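Lipid-transfer protein (Thermomonospora curvata, PDB 6OK1) is a thiolase-superfamily protein of the lipid-transfer type, whose chain combines an N-terminal and a C-terminal thiolase-like domain. Local coordinates at residues 14-19 / 31-36; 18-23 / 214-219; 52-57 / 84-89; 109-114 / 343-348. All blocks are in the same frame, centred on the assembly; numbering follows the deposited sequence. Where two conformers were deposited one is given.

Interactions 1, 2 and 4 lie on or beside strands 8-15, 219-228 and 104-112, neighbours in the sheet, and interaction 3 lies on strand 50-54, next to 104-112. Interaction 3 is fully buried and wholly apolar across its interface. Interaction 1 is partly buried and has no hydrogen bond between its segments, its polar ends turning to Arg24. Interactions 2 and 4, whose centres are about 7 Å apart, are the polar ones, with bridging waters and charged side chains; they meet where Asp219 OD1 accepts from Arg114 N. Residues 18-19 belong to both interactions 1 and 2, Phe18 packs on Ala343 of interaction 4, and Asp57 ties 52-57 to Arg109 by a salt bridge.

Interaction 1 of 4, residues 14-19 / 31-36; sequences GATEFS and CEAVLA
Thr16, which packs against helix residue Glu32, has its hydroxyl held by two backbone groups: OG1 donates to Glu17 O at 2.8 Å and accepts from the backbone N of Gly221. The first of these bonds reaches the carbonyl from above its plane, 44° out of it. With OG1 between the backbone N and the carbonyl carbon (chi1 68°), the methyl is left to face the helix. The Thr16 and Glu32 side chains cross at about a right angle, with Thr16 CG2 3.9 Å from Glu32 CB and 3.8 Å from Glu32 OE1.

Just before Thr16, the end of strand 8-15 lies close on helix 26-40 where small residues meet. Gly14 CA stands 3.8 Å from Ala36 CB and equally near Ala33 O, and the absence of a side chain there lets the two backbones approach to 4.5 Å between the CA atoms of Gly14 and Ala36. Ala33 CB fits next to the strand, 4.2 Å from Ala15 CA, while the Ala15 methyl points to the other side, onto Gln222.

The polar end of Glu32 is held outside the pair of segments. Its OE1 forms a salt bridge with Arg24 and its OE2 accepts from Gln28, while Glu17 OE2 binds the same arginine. Arg24 lies between two carboxylates whose nearest oxygens, Glu17 OE1 and Glu32 OE1, are 4.9 Å apart, and would probably offset their repulsion. Strand end and loop therefore meet the helix by van der Waals fit of glycine, alanines and a threonine methyl on the Glu32 chain, charge being balanced at the margin.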
loop_
_atom_site.group_PDB
_atom_site.type_symbol
_atom_site.label_atom_id
_atom_site.label_comp_id
_atom_site.label_asym_id
_atom_site.label_seq_id
_atom_site.Cartn_x
_atom_site.Cartn_y
_atom_site.Cartn_z
ATOM N N GLY A 14 -6.134 1.552 21.433
ATOM C CA GLY A 14 -5.203 2.521 21.968
ATOM C C GLY A 14 -5.158 3.741 21.089
ATOM O O GLY A 14 -5.212 3.639 19.860
ATOM N N ALA A 15 -5.055 4.906 21.710
ATOM C CA ALA A 15 -5.050 6.155 20.962
ATOM C C ALA A 15 -4.187 7.176 21.681
ATOM O O ALA A 15 -4.006 7.113 22.903
ATOM C CB ALA A 15 -6.472 6.702 20.799
ATOM N N THR A 16 -3.622 8.093 20.900
ATOM C CA THR A 16 -3.082 9.323 21.443
ATOM C C THR A 16 -4.248 10.248 21.712
ATOM O O THR A 16 -5.391 9.960 21.342
ATOM C CB THR A 16 -2.102 9.996 20.470
ATOM O OG1 THR A 16 -2.808 10.485 19.319
ATOM C CG2 THR A 16 -1.037 9.017 20.032
ATOM N N GLU A 17 -3.958 11.391 22.324
ATOM C CA GLU A 17 -4.914 12.476 22.273
ATOM C C GLU A 17 -5.082 12.905 20.823
ATOM O O GLU A 17 -4.145 12.819 20.019
ATOM C CB GLU A 17 -4.456 13.652 23.153
ATOM C CG GLU A 17 -3.545 14.661 22.474
ATOM C CD GLU A 17 -2.135 14.134 22.202
ATOM O OE1 GLU A 17 -1.777 13.069 22.753
ATOM O OE2 GLU A 17 -1.390 14.810 21.444
ATOM N N PHE A 18 -6.308 13.273 20.469
ATOM C CA PHE A 18 -6.616 13.866 19.181
ATOM C C PHE A 18 -6.582 15.379 19.337
ATOM O O PHE A 18 -7.271 15.928 20.207
ATOM C CB PHE A 18 -7.995 13.401 18.693
ATOM C CG PHE A 18 -8.156 11.907 18.675
ATOM C CD1 PHE A 18 -7.087 11.102 18.330
ATOM C CD2 PHE A 18 -9.368 11.304 18.998
ATOM C CE1 PHE A 18 -7.222 9.712 18.295
ATOM C CE2 PHE A 18 -9.517 9.916 18.936
ATOM C CZ PHE A 18 -8.433 9.126 18.591
ATOM N N SER A 19 -5.792 16.056 18.511
ATOM C CA SER A 19 -5.601 17.490 18.720
ATOM C C SER A 19 -5.457 18.192 17.380
ATOM O O SER A 19 -5.692 17.608 16.314
ATOM C CB SER A 19 -4.374 17.739 19.607
ATOM O OG SER A 19 -3.186 17.570 18.859
ATOM N N CYS A 31 3.688 4.920 17.367
ATOM C CA CYS A 31 4.241 4.079 18.423
ATOM C C CYS A 31 3.442 4.214 19.712
ATOM O O CYS A 31 3.178 3.213 20.390
ATOM C CB CYS A 31 5.703 4.433 18.655
ATOM S SG CYS A 31 6.751 3.965 17.291
ATOM N N GLU A 32 3.039 5.431 20.069
ATOM C CA GLU A 32 2.244 5.598 21.284
ATOM C C GLU A 32 0.931 4.827 21.196
ATOM O O GLU A 32 0.556 4.115 22.132
ATOM C CB GLU A 32 1.970 7.073 21.570
ATOM C CG GLU A 32 3.182 7.836 22.045
ATOM C CD GLU A 32 2.897 9.305 22.289
ATOM O OE1 GLU A 32 1.716 9.663 22.521
ATOM O OE2 GLU A 32 3.862 10.097 22.254
ATOM N N ALA A 33 0.202 4.986 20.093
ATOM C CA ALA A 33 -1.095 4.326 19.957
ATOM C C ALA A 33 -0.938 2.809 19.953
ATOM O O ALA A 33 -1.715 2.086 20.593
ATOM C CB ALA A 33 -1.779 4.815 18.665
ATOM N N VAL A 34 0.080 2.311 19.254
ATOM C CA VAL A 34 0.301 0.873 19.150
ATOM C C VAL A 34 0.622 0.282 20.518
ATOM O O VAL A 34 0.041 -0.730 20.922
ATOM C CB VAL A 34 1.422 0.593 18.143
ATOM C CG1 VAL A 34 1.963 -0.803 18.266
ATOM C CG2 VAL A 34 0.913 0.854 16.717
ATOM N N LEU A 35 1.562 0.891 21.246
ATOM C CA LEU A 35 1.860 0.403 22.596
ATOM C C LEU A 35 0.638 0.475 23.505
ATOM O O LEU A 35 0.432 -0.414 24.346
ATOM C CB LEU A 35 3.023 1.196 23.201
ATOM C CG LEU A 35 4.387 0.845 22.581
ATOM C CD1 LEU A 35 5.482 1.746 23.145
ATOM C CD2 LEU A 35 4.768 -0.624 22.807
ATOM N N ALA A 36 -0.166 1.532 23.377
ATOM C CA ALA A 36 -1.352 1.663 24.219
ATOM C C ALA A 36 -2.349 0.551 23.931
ATOM O O ALA A 36 -2.936 -0.016 24.859
ATOM C CB ALA A 36 -1.993 3.038 24.024
#

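Interaction 2 of 4, residues 18-23 / 214-219; sequences FSKNSG and CCQESD
Backbone pairing joins Ser19 to Asp219 in a single antiparallel hydrogen-bonded bridge. Ser19 N donates to Asp219 O at 2.9 Å, and Asp219 N returns a nearly straight bond (177°) to Ser19 O. A CA-H...O contact from Phe18 to Asp219 O flanks the bridge.

The Asp219 carboxylate makes a second group of bonds. Asp219 OD2 takes the N-H of Ser22 at 2.9 Å on its anti lone pair, the one turned away from its other oxygen, and also bonds Ser115 OG; Asp219 OD1 accepts from Arg114 N. Within the loop, Asn21 N donates to Ser19 OG in an ST turn.

The third group gathers at the ammonium of Lys20. Bent at chi2 (-62°), its chain swings back over 214-219, where NZ donates to Glu217 O at 2.8 Å and, more weakly, to Gln216 OE1 at 3.4 Å. A bridging water accepts from Lys20 NZ, donates to Ser19 O and also bonds Ser218 OG, whose other partner is Tyr344 N. Trp188 adds a cation-pi contact.

The bridge lies just beyond strand 8-15, in the loop leading to helix 26-40, and Asp219 opens strand 219-228, which runs in the sheet between strands 8-15 and 104-112.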
loop_
_atom_site.group_PDB
_atom_site.type_symbol
_atom_site.label_atom_id
_atom_site.label_comp_id
_atom_site.label_asym_id
_atom_site.label_seq_id
_atom_site.Cartn_x
_atom_site.Cartn_y
_atom_site.Cartn_z
ATOM N N PHE A 18 -6.308 13.273 20.469
ATOM C CA PHE A 18 -6.616 13.866 19.181
ATOM C C PHE A 18 -6.582 15.379 19.337
ATOM O O PHE A 18 -7.271 15.928 20.207
ATOM C CB PHE A 18 -7.995 13.401 18.693
ATOM C CG PHE A 18 -8.156 11.907 18.675
ATOM C CD1 PHE A 18 -7.087 11.102 18.330
ATOM C CD2 PHE A 18 -9.368 11.304 18.998
ATOM C CE1 PHE A 18 -7.222 9.712 18.295
ATOM C CE2 PHE A 18 -9.517 9.916 18.936
ATOM C CZ PHE A 18 -8.433 9.126 18.591
ATOM N N SER A 19 -5.792 16.056 18.511
ATOM C CA SER A 19 -5.601 17.490 18.720
ATOM C C SER A 19 -5.457 18.192 17.380
ATOM O O SER A 19 -5.692 17.608 16.314
ATOM C CB SER A 19 -4.374 17.739 19.607
ATOM O OG SER A 19 -3.186 17.570 18.859
ATOM N N LYS A 20 -5.105 19.475 17.439
ATOM C CA LYS A 20 -4.746 20.250 16.266
ATOM C C LYS A 20 -3.254 20.548 16.221
ATOM O O LYS A 20 -2.805 21.277 15.330
ATOM C CB LYS A 20 -5.534 21.566 16.235
ATOM C CG LYS A 20 -7.028 21.375 16.421
ATOM C CD LYS A 20 -7.621 20.535 15.295
ATOM C CE LYS A 20 -9.138 20.382 15.471
ATOM N NZ LYS A 20 -9.753 19.437 14.498
ATOM N N ASN A 21 -2.492 20.014 17.161
ATOM C CA ASN A 21 -1.040 20.119 17.140
ATOM C C ASN A 21 -0.437 19.130 18.117
ATOM O O ASN A 21 -0.395 19.369 19.331
ATOM C CB ASN A 21 -0.579 21.540 17.480
ATOM C CG ASN A 21 0.953 21.631 17.631
ATOM O OD1 ASN A 21 1.691 20.938 16.940
ATOM N ND2 ASN A 21 1.415 22.469 18.551
ATOM N N SER A 22 0.021 17.991 17.590
ATOM C CA SER A 22 0.580 16.965 18.450
ATOM C C SER A 22 1.938 17.378 18.987
ATOM O O SER A 22 2.380 16.851 20.020
ATOM C CB SER A 22 0.733 15.656 17.694
ATOM O OG SER A 22 1.855 15.724 16.822
ATOM N N GLY A 23 2.623 18.266 18.274
ATOM C CA GLY A 23 3.962 18.629 18.689
ATOM C C GLY A 23 4.998 17.539 18.553
ATOM O O GLY A 23 6.112 17.693 19.067
ATOM N N CYS A 214 -18.739 19.600 7.147
ATOM C CA CYS A 214 -17.378 19.189 6.836
ATOM C C CYS A 214 -16.587 19.003 8.115
ATOM O O CYS A 214 -16.607 19.880 8.977
ATOM C CB CYS A 214 -16.658 20.233 5.984
ATOM S SG CYS A 214 -17.527 20.682 4.491
ATOM N N CYS A 215 -15.852 17.897 8.216
ATOM C CA CYS A 215 -15.021 17.709 9.403
ATOM C C CYS A 215 -13.702 18.485 9.252
ATOM O O CYS A 215 -13.282 18.860 8.157
ATOM C CB CYS A 215 -14.767 16.212 9.676
ATOM S SG CYS A 215 -13.556 15.464 8.605
ATOM N N GLN A 216 -13.070 18.769 10.379
ATOM C CA GLN A 216 -11.759 19.409 10.368
ATOM C C GLN A 216 -10.676 18.337 10.403
ATOM O O GLN A 216 -10.922 17.180 10.758
ATOM C CB GLN A 216 -11.586 20.329 11.580
ATOM C CG GLN A 216 -12.576 21.499 11.710
ATOM C CD GLN A 216 -12.188 22.457 12.848
ATOM O OE1 GLN A 216 -11.127 22.321 13.449
ATOM N NE2 GLN A 216 -13.049 23.420 13.140
ATOM N N GLU A 217 -9.464 18.733 10.045
ATOM C CA GLU A 217 -8.351 17.807 10.128
ATOM C C GLU A 217 -7.834 17.690 11.565
ATOM O O GLU A 217 -8.055 18.559 12.419
ATOM C CB GLU A 217 -7.230 18.258 9.207
ATOM C CG GLU A 217 -7.708 18.465 7.766
ATOM C CD GLU A 217 -6.603 18.747 6.807
ATOM O OE1 GLU A 217 -5.913 19.773 6.993
ATOM O OE2 GLU A 217 -6.430 17.934 5.870
ATOM N N SER A 218 -7.112 16.590 11.812
ATOM C CA SER A 218 -6.663 16.219 13.139
ATOM C C SER A 218 -5.214 15.756 13.116
ATOM O O SER A 218 -4.709 15.266 12.102
ATOM C CB SER A 218 -7.499 15.080 13.721
ATOM O OG SER A 218 -8.883 15.391 13.782
ATOM N N ASP A 219 -4.564 15.902 14.273
ATOM C CA ASP A 219 -3.320 15.229 14.596
ATOM C C ASP A 219 -3.643 14.127 15.598
ATOM O O ASP A 219 -4.391 14.351 16.558
ATOM C CB ASP A 219 -2.301 16.163 15.248
ATOM C CG ASP A 219 -1.712 17.211 14.313
ATOM O OD1 ASP A 219 -2.066 17.316 13.116
ATOM O OD2 ASP A 219 -0.829 17.944 14.822
HETATM O O HOH W 1 -8.527 16.942 16.027
#

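Interaction 3 of 4, residues 52-57 / 84-89; sequences VTFTAD and GAACGT
Phe54 and Thr89 meet through rotamers that bring ring and methyl together: Phe54 CG stands anti to its carbonyl carbon (chi1 -67°), reaching towards the helix, and Thr89 OG1 sits between its backbone N and carbonyl carbon (chi1 69°), which presents CG2 to the strand. As a result Thr89 CG2 comes within 3.8 Å of Phe54 CD1, approaching the ring obliquely. The hydroxyl turns back into its own helix and donates to Ala86 O at 2.8 Å, so this polar group is satisfied within the apolar interface.

The ring of Phe54 is packed from several directions. Ala85 CB lies over one face, 4.0 Å from the ring centroid and only 5° off the normal, a well-centred CH-pi contact. At the far end of the ring, Phe54 CZ reaches Ala86 CA at 3.7 Å. Val52 extends the interface along the strand: its CG1 lies 3.6 Å from Thr89 CB, the two side chains sliding past each other in opposite directions.

Met348 of helix 348-359 also touches Phe54, Ala86 and Thr89, so the three elements share one apolar cluster. Helix 86-98 packs against strand 50-54 here and reaches strand 382-388 through Cys87. A helix buried between strands of both halves of the chain and lying beside helix 348-359 is consistent with the central helical layer of the thiolase fold.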
loop_
_atom_site.group_PDB
_atom_site.type_symbol
_atom_site.label_atom_id
_atom_site.label_comp_id
_atom_site.label_asym_id
_atom_site.label_seq_id
_atom_site.Cartn_x
_atom_site.Cartn_y
_atom_site.Cartn_z
ATOM N N VAL A 52 -0.705 -3.941 10.240
ATOM C CA VAL A 52 -1.477 -3.511 9.073
ATOM C C VAL A 52 -1.702 -2.004 9.168
ATOM O O VAL A 52 -2.067 -1.486 10.225
ATOM C CB VAL A 52 -2.822 -4.259 8.969
ATOM C CG1 VAL A 52 -3.524 -3.878 7.681
ATOM C CG2 VAL A 52 -2.612 -5.802 9.029
ATOM N N THR A 53 -1.493 -1.285 8.067
ATOM C CA THR A 53 -1.839 0.140 8.063
ATOM C C THR A 53 -2.311 0.522 6.663
ATOM O O THR A 53 -2.602 -0.341 5.825
ATOM C CB THR A 53 -0.674 1.001 8.584
ATOM O OG1 THR A 53 -1.086 2.363 8.699
ATOM C CG2 THR A 53 0.540 0.936 7.692
ATOM N N PHE A 54 -2.454 1.824 6.440
ATOM C CA PHE A 54 -2.891 2.384 5.170
ATOM C C PHE A 54 -1.700 2.556 4.227
ATOM O O PHE A 54 -0.572 2.790 4.665
ATOM C CB PHE A 54 -3.514 3.771 5.361
ATOM C CG PHE A 54 -4.842 3.816 6.129
ATOM C CD1 PHE A 54 -5.230 2.837 7.069
ATOM C CD2 PHE A 54 -5.673 4.917 5.933
ATOM C CE1 PHE A 54 -6.425 2.976 7.775
ATOM C CE2 PHE A 54 -6.885 5.048 6.645
ATOM C CZ PHE A 54 -7.256 4.077 7.530
ATOM N N THR A 55 -1.975 2.562 2.921
ATOM C CA THR A 55 -0.873 2.770 1.969
ATOM C C THR A 55 -0.131 4.079 2.241
ATOM O O THR A 55 1.106 4.139 2.124
ATOM C CB THR A 55 -1.384 2.736 0.523
ATOM O OG1 THR A 55 -2.558 3.547 0.404
ATOM C CG2 THR A 55 -1.761 1.377 0.154
ATOM N N ALA A 56 -0.855 5.130 2.624
ATOM C CA ALA A 56 -0.281 6.470 2.768
ATOM C C ALA A 56 0.407 6.698 4.106
ATOM O O ALA A 56 1.070 7.739 4.267
ATOM C CB ALA A 56 -1.356 7.563 2.585
ATOM N N ASP A 57 0.259 5.783 5.056
ATOM C CA ASP A 57 0.877 5.961 6.353
ATOM C C ASP A 57 2.396 5.922 6.223
ATOM O O ASP A 57 2.948 5.011 5.602
ATOM C CB ASP A 57 0.391 4.902 7.332
ATOM C CG ASP A 57 0.630 5.332 8.759
ATOM O OD1 ASP A 57 1.802 5.298 9.183
ATOM O OD2 ASP A 57 -0.316 5.775 9.453
ATOM N N GLY A 84 -11.151 4.895 3.113
ATOM C CA GLY A 84 -11.836 3.682 2.657
ATOM C C GLY A 84 -11.267 2.431 3.294
ATOM O O GLY A 84 -11.918 1.377 3.371
ATOM N N ALA A 85 -10.006 2.521 3.718
ATOM C CA ALA A 85 -9.271 1.365 4.184
ATOM C C ALA A 85 -9.511 0.974 5.639
ATOM O O ALA A 85 -9.074 -0.108 6.046
ATOM C CB ALA A 85 -7.763 1.634 4.018
ATOM N N ALA A 86 -10.140 1.826 6.445
ATOM C CA ALA A 86 -10.069 1.652 7.889
ATOM C C ALA A 86 -10.536 0.269 8.321
ATOM O O ALA A 86 -9.855 -0.415 9.090
ATOM C CB ALA A 86 -10.900 2.738 8.582
ATOM N N CYS A 87 -11.713 -0.149 7.854
ATOM C CA CYS A 87 -12.233 -1.455 8.248
ATOM C C CYS A 87 -11.502 -2.587 7.527
ATOM O O CYS A 87 -11.369 -3.691 8.074
ATOM C CB CYS A 87 -13.726 -1.489 7.972
ATOM S SG CYS A 87 -14.656 -0.436 9.124
ATOM N N GLY A 88 -11.001 -2.312 6.323
ATOM C CA GLY A 88 -10.162 -3.270 5.627
ATOM C C GLY A 88 -8.915 -3.668 6.392
ATOM O O GLY A 88 -8.477 -4.821 6.297
ATOM N N THR A 89 -8.328 -2.748 7.175
ATOM C CA THR A 89 -7.144 -3.144 7.934
ATOM C C THR A 89 -7.507 -4.214 8.946
ATOM O O THR A 89 -6.746 -5.165 9.179
ATOM C CB THR A 89 -6.465 -1.961 8.643
ATOM O OG1 THR A 89 -7.287 -1.467 9.709
ATOM C CG2 THR A 89 -6.081 -0.861 7.663
#

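Interaction 4 of 4, residues 109-114 / 343-348; sequences RAFNER and AYIHGM
A His-carboxylate hydrogen bond between His346 and Glu113 joins the type I' turn 345-348 to the loop just after strand 104-112, linking the N-terminal and C-terminal thiolase-like regions. His346 NE2 donates to Glu113 OE2 at 2.9 Å. The bond is bent (145°), the donor coming from above the carboxylate, 56° out of its plane. One water donates to both Glu113 OE2 and Tyr344 O. Glu113 has two conformers, so this water bridge and the histidine bond hold for one and are less certain.

The edge of Phe111 points at one face of the His346 imidazole in an edge-to-face pair, centroids 4.6 Å apart and planes at 57°. The rim of the same ring meets Tyr344 O, 3.3 Å from Phe111 CZ. On the other nitrogen, a second water bonds His346 ND1 at 2.7 Å and accepts from Arg109 NH2. The imidazole thus has Phe111 against one face, its CD2 over the face of Tyr344, and a polar partner near each nitrogen. Arg109 CB packs on Met348 CG at 3.9 Å.

Arg109 forms a salt bridge with Asp57, just beyond strand 50-54, while strand 219-228 pairs with 104-112 on its other side and Met348 begins helix 348-359.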
loop_
_atom_site.group_PDB
_atom_site.type_symbol
_atom_site.label_atom_id
_atom_site.label_comp_id
_atom_site.label_asym_id
_atom_site.label_seq_id
_atom_site.Cartn_x
_atom_site.Cartn_y
_atom_site.Cartn_z
ATOM N N ARG A 109 -3.091 3.772 12.382
ATOM C CA ARG A 109 -2.968 4.935 11.522
ATOM C C ARG A 109 -2.603 6.094 12.427
ATOM O O ARG A 109 -3.234 6.283 13.471
ATOM C CB ARG A 109 -4.278 5.219 10.765
ATOM C CG ARG A 109 -4.194 6.305 9.704
ATOM C CD ARG A 109 -3.460 5.827 8.472
ATOM N NE ARG A 109 -3.488 6.829 7.406
ATOM C CZ ARG A 109 -2.550 7.734 7.165
ATOM N NH1 ARG A 109 -1.426 7.795 7.882
ATOM N NH2 ARG A 109 -2.738 8.609 6.172
ATOM N N ALA A 110 -1.596 6.862 12.040
ATOM C CA ALA A 110 -1.241 8.051 12.807
ATOM C C ALA A 110 -0.696 9.130 11.888
ATOM O O ALA A 110 0.060 8.841 10.957
ATOM C CB ALA A 110 -0.211 7.720 13.897
ATOM N N PHE A 111 -1.085 10.377 12.140
ATOM C CA PHE A 111 -0.626 11.456 11.281
ATOM C C PHE A 111 -0.767 12.799 11.978
ATOM O O PHE A 111 -1.473 12.944 12.990
ATOM C CB PHE A 111 -1.374 11.478 9.931
ATOM C CG PHE A 111 -2.875 11.305 10.022
ATOM C CD1 PHE A 111 -3.655 12.072 10.880
ATOM C CD2 PHE A 111 -3.521 10.425 9.156
ATOM C CE1 PHE A 111 -5.052 11.934 10.913
ATOM C CE2 PHE A 111 -4.914 10.286 9.166
ATOM C CZ PHE A 111 -5.683 11.042 10.063
ATOM N N ASN A 112 -0.086 13.788 11.403
ATOM C CA ASN A 112 -0.277 15.191 11.736
ATOM C C ASN A 112 -0.950 15.903 10.570
ATOM O O ASN A 112 -0.343 16.704 9.875
ATOM C CB ASN A 112 1.063 15.841 12.034
ATOM C CG ASN A 112 1.641 15.375 13.337
ATOM O OD1 ASN A 112 0.935 15.285 14.346
ATOM N ND2 ASN A 112 2.932 15.060 13.329
ATOM N N GLU A 113 -2.218 15.603 10.338
ATOM C CA GLU A 113 -2.909 16.211 9.211
ATOM C C GLU A 113 -3.286 17.662 9.460
ATOM O O GLU A 113 -3.463 18.398 8.497
ATOM C CB GLU A 113 -4.180 15.423 8.851
ATOM C CG GLU A 113 -3.934 14.169 8.054
ATOM C CD GLU A 113 -4.987 13.926 7.000
ATOM O OE1 GLU A 113 -4.587 13.610 5.868
ATOM O OE2 GLU A 113 -6.201 14.043 7.290
ATOM N N ARG A 114 -3.418 18.088 10.719
ATOM C CA ARG A 114 -3.718 19.493 10.977
ATOM C C ARG A 114 -2.471 20.361 11.018
ATOM O O ARG A 114 -2.474 21.463 10.464
ATOM C CB ARG A 114 -4.475 19.644 12.293
ATOM C CG ARG A 114 -5.104 21.054 12.453
ATOM C CD ARG A 114 -6.169 21.281 11.403
ATOM N NE ARG A 114 -6.762 22.613 11.370
ATOM C CZ ARG A 114 -6.217 23.677 10.785
ATOM N NH1 ARG A 114 -4.992 23.616 10.282
ATOM N NH2 ARG A 114 -6.907 24.813 10.718
ATOM N N ALA A 343 -12.971 13.392 15.937
ATOM C CA ALA A 343 -11.670 13.550 15.315
ATOM C C ALA A 343 -11.685 12.823 13.983
ATOM O O ALA A 343 -12.366 11.802 13.839
ATOM C CB ALA A 343 -10.543 12.973 16.183
ATOM N N TYR A 344 -10.908 13.341 13.038
ATOM C CA TYR A 344 -10.775 12.751 11.702
ATOM C C TYR A 344 -9.501 11.907 11.673
ATOM O O TYR A 344 -8.448 12.342 11.213
ATOM C CB TYR A 344 -10.740 13.852 10.651
ATOM C CG TYR A 344 -10.778 13.423 9.196
ATOM C CD1 TYR A 344 -11.446 12.272 8.780
ATOM C CD2 TYR A 344 -10.155 14.200 8.239
ATOM C CE1 TYR A 344 -11.481 11.921 7.418
ATOM C CE2 TYR A 344 -10.189 13.866 6.893
ATOM C CZ TYR A 344 -10.862 12.723 6.495
ATOM O OH TYR A 344 -10.903 12.411 5.158
ATOM N N ILE A 345 -9.602 10.670 12.178
ATOM C CA ILE A 345 -8.495 9.729 12.065
ATOM C C ILE A 345 -8.839 8.710 10.975
ATOM O O ILE A 345 -8.603 7.500 11.115
ATOM C CB ILE A 345 -8.188 9.053 13.411
ATOM C CG1 ILE A 345 -8.271 10.081 14.559
ATOM C CG2 ILE A 345 -6.812 8.423 13.346
ATOM C CD1 ILE A 345 -7.253 11.242 14.463
ATOM N N HIS A 346 -9.376 9.225 9.865
ATOM C CA HIS A 346 -9.725 8.439 8.683
ATOM C C HIS A 346 -10.428 7.140 9.074
ATOM O O HIS A 346 -10.138 6.067 8.517
ATOM C CB HIS A 346 -8.482 8.181 7.831
ATOM C CG HIS A 346 -7.884 9.424 7.249
ATOM N ND1 HIS A 346 -6.924 9.395 6.259
ATOM C CD2 HIS A 346 -8.107 10.734 7.517
ATOM C CE1 HIS A 346 -6.585 10.634 5.941
ATOM N NE2 HIS A 346 -7.285 11.463 6.694
ATOM N N GLY A 347 -11.386 7.246 10.011
ATOM C CA GLY A 347 -12.301 6.172 10.365
ATOM C C GLY A 347 -11.827 5.253 11.471
ATOM O O GLY A 347 -12.643 4.542 12.069
ATOM N N MET A 348 -10.529 5.254 11.762
ATOM C CA MET A 348 -9.998 4.292 12.720
ATOM C C MET A 348 -10.552 4.504 14.116
ATOM O O MET A 348 -10.817 3.529 14.836
ATOM C CB MET A 348 -8.479 4.369 12.719
ATOM C CG MET A 348 -7.881 3.912 11.418
ATOM S SD MET A 348 -8.120 2.124 11.062
ATOM C CE MET A 348 -6.773 1.387 11.973
HETATM O O HOH W 2 -5.140 7.926 4.818
HETATM O O HOH W 3 -7.277 14.587 9.776
#